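Local coordinates for protein binary enterotoxin of Clostridium perfringens component a (Clostridium perfringens, PDB 5WTZ) that binds NAD and, as the enzymatic component of a binary enterotoxin, probably ADP-ribosylates actin, at residues A[157-169]-A[178-190]. Numbering follows the deposited sequence.
Sequences LVHLKLPTNTPAA and LRVLIDQGYSLKA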
loop_
_atom_site.group_PDB
_atom_site.type_symbol
_atom_site.label_atom_id
_atom_site.label_comp_id
_atom_site.label_asym_id
_atom_site.label_seq_id
_atom_site.Cartn_x
_atom_site.Cartn_y
_atom_site.Cartn_z
ATOM N N LEU A 157 17.027 10.995 1.690
ATOM C CA LEU A 157 17.529 10.458 0.436
ATOM C C LEU A 157 17.316 8.953 0.459
ATOM O O LEU A 157 17.820 8.246 1.361
ATOM C CB LEU A 157 19.012 10.781 0.231
ATOM C CG LEU A 157 19.682 10.031 -0.933
ATOM C CD1 LEU A 157 19.119 10.491 -2.281
ATOM C CD2 LEU A 157 21.205 10.184 -0.907
ATOM N N VAL A 158 16.567 8.450 -0.519
ATOM C CA VAL A 158 16.331 7.014 -0.627
ATOM C C VAL A 158 17.315 6.404 -1.620
ATOM O O VAL A 158 17.434 6.850 -2.755
ATOM C CB VAL A 158 14.881 6.678 -1.056
ATOM C CG1 VAL A 158 14.679 5.167 -1.134
ATOM C CG2 VAL A 158 13.868 7.279 -0.070
ATOM N N HIS A 159 18.006 5.371 -1.158
ATOM C CA HIS A 159 18.972 4.617 -1.933
ATOM C C HIS A 159 18.391 3.210 -2.106
ATOM O O HIS A 159 18.558 2.353 -1.246
ATOM C CB HIS A 159 20.317 4.617 -1.202
ATOM C CG HIS A 159 21.399 3.844 -1.883
ATOM N ND1 HIS A 159 22.253 3.013 -1.196
ATOM C CD2 HIS A 159 21.801 3.815 -3.176
ATOM C CE1 HIS A 159 23.122 2.480 -2.039
ATOM N NE2 HIS A 159 22.871 2.954 -3.247
ATOM N N LEU A 160 17.697 3.003 -3.224
ATOM C CA LEU A 160 16.784 1.879 -3.414
ATOM C C LEU A 160 17.374 0.828 -4.333
ATOM O O LEU A 160 17.813 1.150 -5.441
ATOM C CB LEU A 160 15.448 2.388 -3.984
ATOM C CG LEU A 160 14.329 1.350 -4.194
ATOM C CD1 LEU A 160 13.844 0.746 -2.874
ATOM C CD2 LEU A 160 13.162 1.969 -4.953
ATOM N N LYS A 161 17.384 -0.421 -3.865
ATOM C CA LYS A 161 17.948 -1.536 -4.624
ATOM C C LYS A 161 16.857 -2.261 -5.403
ATOM O O LYS A 161 15.968 -2.889 -4.821
ATOM C CB LYS A 161 18.681 -2.506 -3.699
ATOM C CG LYS A 161 19.438 -3.612 -4.439
ATOM C CD LYS A 161 20.090 -4.605 -3.493
ATOM C CE LYS A 161 21.004 -5.556 -4.256
ATOM N NZ LYS A 161 21.639 -6.582 -3.370
ATOM N N LEU A 162 16.935 -2.162 -6.725
ATOM C CA LEU A 162 15.995 -2.832 -7.613
ATOM C C LEU A 162 16.529 -4.209 -7.957
ATOM O O LEU A 162 17.642 -4.332 -8.462
ATOM C CB LEU A 162 15.786 -2.015 -8.896
ATOM C CG LEU A 162 15.459 -0.530 -8.778
ATOM C CD1 LEU A 162 15.306 0.063 -10.171
ATOM C CD2 LEU A 162 14.203 -0.327 -7.956
ATOM N N PRO A 163 15.749 -5.265 -7.680
ATOM C CA PRO A 163 16.269 -6.599 -8.004
ATOM C C PRO A 163 16.301 -6.890 -9.505
ATOM O O PRO A 163 15.693 -6.161 -10.294
ATOM C CB PRO A 163 15.294 -7.539 -7.296
ATOM C CG PRO A 163 14.039 -6.757 -7.117
ATOM C CD PRO A 163 14.436 -5.304 -7.010
ATOM N N THR A 164 17.019 -7.949 -9.873
ATOM C CA THR A 164 17.020 -8.492 -11.227
ATOM C C THR A 164 15.599 -8.651 -11.780
ATOM O O THR A 164 14.681 -8.997 -11.038
ATOM C CB THR A 164 17.747 -9.862 -11.257
ATOM O OG1 THR A 164 19.107 -9.678 -10.857
ATOM C CG2 THR A 164 17.736 -10.466 -12.649
ATOM N N ASN A 165 15.433 -8.366 -13.073
ATOM C CA ASN A 165 14.163 -8.520 -13.797
ATOM C C ASN A 165 13.082 -7.507 -13.427
ATOM O O ASN A 165 11.940 -7.633 -13.861
ATOM C CB ASN A 165 13.619 -9.936 -13.614
ATOM C CG ASN A 165 14.506 -10.974 -14.255
ATOM O OD1 ASN A 165 15.095 -10.730 -15.311
ATOM N ND2 ASN A 165 14.624 -12.132 -13.617
ATOM N N THR A 166 13.437 -6.504 -12.632
ATOM C CA THR A 166 12.529 -5.387 -12.382
ATOM C C THR A 166 12.304 -4.625 -13.680
ATOM O O THR A 166 13.261 -4.258 -14.338
ATOM C CB THR A 166 13.074 -4.396 -11.326
ATOM O OG1 THR A 166 13.336 -5.080 -10.099
ATOM C CG2 THR A 166 12.073 -3.275 -11.068
ATOM N N PRO A 167 11.036 -4.394 -14.049
ATOM C CA PRO A 167 10.720 -3.476 -15.142
ATOM C C PRO A 167 11.161 -2.071 -14.771
ATOM O O PRO A 167 10.587 -1.478 -13.859
ATOM C CB PRO A 167 9.196 -3.572 -15.256
ATOM C CG PRO A 167 8.847 -4.859 -14.608
ATOM C CD PRO A 167 9.821 -4.988 -13.480
ATOM N N ALA A 168 12.171 -1.556 -15.463
ATOM C CA ALA A 168 12.811 -0.304 -15.097
ATOM C C ALA A 168 13.362 0.356 -16.348
ATOM O O ALA A 168 14.512 0.124 -16.722
ATOM C CB ALA A 168 13.918 -0.547 -14.091
ATOM N N ALA A 169 12.541 1.170 -17.002
ATOM C CA ALA A 169 12.904 1.726 -18.302
ATOM C C ALA A 169 13.671 3.044 -18.184
ATOM O O ALA A 169 13.368 3.878 -17.323
ATOM C CB ALA A 169 11.657 1.912 -19.145
ATOM N N LEU A 178 19.429 11.147 -16.956
ATOM C CA LEU A 178 18.253 10.373 -17.362
ATOM C C LEU A 178 17.560 9.638 -16.219
ATOM O O LEU A 178 18.198 9.229 -15.244
ATOM C CB LEU A 178 18.653 9.346 -18.397
ATOM C CG LEU A 178 18.781 9.958 -19.774
ATOM C CD1 LEU A 178 19.784 9.114 -20.471
ATOM C CD2 LEU A 178 17.451 9.943 -20.498
ATOM N N ARG A 179 16.255 9.434 -16.369
ATOM C CA ARG A 179 15.445 8.831 -15.309
ATOM C C ARG A 179 15.121 7.356 -15.549
ATOM O O ARG A 179 15.257 6.831 -16.655
ATOM C CB ARG A 179 14.142 9.615 -15.133
ATOM C CG ARG A 179 14.346 11.110 -15.030
ATOM C CD ARG A 179 13.054 11.837 -14.675
ATOM N NE ARG A 179 12.523 11.398 -13.389
ATOM C CZ ARG A 179 13.048 11.737 -12.217
ATOM N NH1 ARG A 179 14.115 12.518 -12.172
ATOM N NH2 ARG A 179 12.509 11.295 -11.090
ATOM N N VAL A 180 14.692 6.698 -14.484
ATOM C CA VAL A 180 14.327 5.299 -14.535
ATOM C C VAL A 180 12.873 5.143 -14.117
ATOM O O VAL A 180 12.474 5.584 -13.049
ATOM C CB VAL A 180 15.239 4.454 -13.624
ATOM C CG1 VAL A 180 14.736 3.014 -13.546
ATOM C CG2 VAL A 180 16.683 4.522 -14.123
ATOM N N LEU A 181 12.078 4.519 -14.970
ATOM C CA LEU A 181 10.664 4.382 -14.705
ATOM C C LEU A 181 10.351 2.962 -14.229
ATOM O O LEU A 181 10.520 1.994 -14.968
ATOM C CB LEU A 181 9.867 4.745 -15.962
ATOM C CG LEU A 181 8.340 4.731 -15.939
ATOM C CD1 LEU A 181 7.786 5.438 -14.725
ATOM C CD2 LEU A 181 7.813 5.365 -17.216
ATOM N N ILE A 182 9.918 2.846 -12.979
ATOM C CA ILE A 182 9.634 1.540 -12.391
ATOM C C ILE A 182 8.144 1.207 -12.448
ATOM O O ILE A 182 7.297 2.050 -12.147
ATOM C CB ILE A 182 10.094 1.470 -10.921
ATOM C CG1 ILE A 182 11.540 1.944 -10.786
ATOM C CG2 ILE A 182 9.921 0.058 -10.376
ATOM C CD1 ILE A 182 11.897 2.381 -9.383
ATOM N N ASP A 183 7.837 -0.029 -12.830
ATOM C CA ASP A 183 6.460 -0.517 -12.893
ATOM C C ASP A 183 5.665 -0.355 -11.584
ATOM O O ASP A 183 6.232 -0.209 -10.494
ATOM C CB ASP A 183 6.474 -1.990 -13.309
ATOM C CG ASP A 183 5.193 -2.423 -13.984
ATOM O OD1 ASP A 183 4.337 -1.551 -14.237
ATOM O OD2 ASP A 183 5.052 -3.634 -14.276
ATOM N N GLN A 184 4.341 -0.376 -11.715
ATOM C CA GLN A 184 3.428 -0.394 -10.584
ATOM C C GLN A 184 3.541 -1.701 -9.814
ATOM O O GLN A 184 4.034 -2.693 -10.351
ATOM C CB GLN A 184 1.980 -0.220 -11.051
ATOM C CG GLN A 184 1.524 1.201 -11.307
ATOM C CD GLN A 184 0.013 1.287 -11.457
ATOM O OE1 GLN A 184 -0.678 1.836 -10.598
ATOM N NE2 GLN A 184 -0.506 0.730 -12.545
ATOM N N GLY A 185 3.083 -1.692 -8.562
ATOM C CA GLY A 185 2.918 -2.908 -7.782
ATOM C C GLY A 185 3.963 -3.206 -6.721
ATOM O O GLY A 185 3.916 -4.257 -6.084
ATOM N N TYR A 186 4.899 -2.290 -6.499
ATOM C CA TYR A 186 5.975 -2.584 -5.558
ATOM C C TYR A 186 5.858 -1.853 -4.233
ATOM O O TYR A 186 5.062 -0.918 -4.067
ATOM C CB TYR A 186 7.335 -2.270 -6.202
ATOM C CG TYR A 186 7.627 -3.125 -7.406
ATOM C CD1 TYR A 186 8.180 -4.394 -7.265
ATOM C CD2 TYR A 186 7.334 -2.678 -8.686
ATOM C CE1 TYR A 186 8.438 -5.187 -8.368
ATOM C CE2 TYR A 186 7.588 -3.466 -9.798
ATOM C CZ TYR A 186 8.140 -4.717 -9.633
ATOM O OH TYR A 186 8.397 -5.501 -10.732
ATOM N N SER A 187 6.671 -2.303 -3.285
ATOM C CA SER A 187 6.785 -1.665 -1.989
ATOM C C SER A 187 8.259 -1.470 -1.608
ATOM O O SER A 187 9.155 -2.083 -2.191
ATOM C CB SER A 187 6.074 -2.497 -0.919
ATOM O OG SER A 187 4.766 -2.889 -1.337
ATOM N N LEU A 188 8.482 -0.617 -0.618
ATOM C CA LEU A 188 9.806 -0.328 -0.096
ATOM C C LEU A 188 10.012 -0.950 1.280
ATOM O O LEU A 188 9.190 -0.770 2.187
ATOM C CB LEU A 188 10.003 1.193 -0.039
ATOM C CG LEU A 188 11.308 1.825 0.437
ATOM C CD1 LEU A 188 11.369 3.234 -0.102
ATOM C CD2 LEU A 188 11.397 1.846 1.959
ATOM N N LYS A 189 11.126 -1.656 1.439
ATOM C CA LYS A 189 11.525 -2.243 2.721
ATOM C C LYS A 189 12.897 -1.734 3.123
ATOM O O LYS A 189 13.899 -2.015 2.441
ATOM C CB LYS A 189 11.544 -3.764 2.632
ATOM C CG LYS A 189 11.922 -4.452 3.921
ATOM C CD LYS A 189 12.032 -5.946 3.729
ATOM C CE LYS A 189 12.228 -6.646 5.070
ATOM N NZ LYS A 189 12.452 -8.093 4.876
ATOM N N ALA A 190 12.955 -0.996 4.226
ATOM C CA ALA A 190 14.211 -0.373 4.642
ATOM C C ALA A 190 15.216 -1.438 5.097
ATOM O O ALA A 190 14.850 -2.438 5.721
ATOM C CB ALA A 190 13.959 0.657 5.744
#
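Ala-169 and Leu-181 face each other as an antiparallel hydrogen-bonded pair, an example of how a short hairpin can be zipped by backbone bonds and then packed against a second sheet through its side chains. Leu-181 N gives the shorter bond, 2.8 Å to Ala-169 O, while Ala-169 N returns one of 3.0 Å to Leu-181 O. Ala-168 and Ile-182 form the adjoining non-hydrogen-bonded pair, and just beyond them Asp-183 N reaches Pro-167 O at 3.3 Å. CA-H...O contacts accompany these bonds, Ile-182 CA sharing Pro-167 O with the amide of Asp-183.

Apolar contacts hold the hairpin to itself and to its neighbours. Within the hairpin, the methyl of Ala-168 meets Val-180 CG1 at 3.7 Å. Ile-182 joins the hairpin to the mixed sheet and sends its two branches to different partners: CG1, beside the backbone N (chi1 -50°), carries CD1 tip to tip onto Leu-162 CD2 at 3.8 Å, whereas CG2 meets Thr-166 CG2. Strands 168-171 and 179-182 are the two arms of a hairpin in a three-stranded antiparallel sheet, and strands 156-162 and 187-198 belong to a five-stranded mixed sheet, where 201-211 runs between them. These two sheets make up the core of the N-terminal ADP-ribosyltransferase-like domain, away from the bound NAD. Within the mixed sheet, Val-158 CG1 touches Leu-188 CD1 across that intervening strand.

The link from strand 156-162 to strand 168-171 is held by hydrogen bonds of its own. A type II turn runs from Pro-163 to Thr-166, and Pro-163 O accepts both Thr-166 OG1, at 2.6 Å, and Thr-166 N from the same face of its plane. Van der Waals contact follows at Pro-167, whose ring lies against Asp-183 CB and brings CD to 3.1 Å from Tyr-186 OH, a tight approach oblique to the phenol ring, on which Lys-212 makes a cation-pi contact.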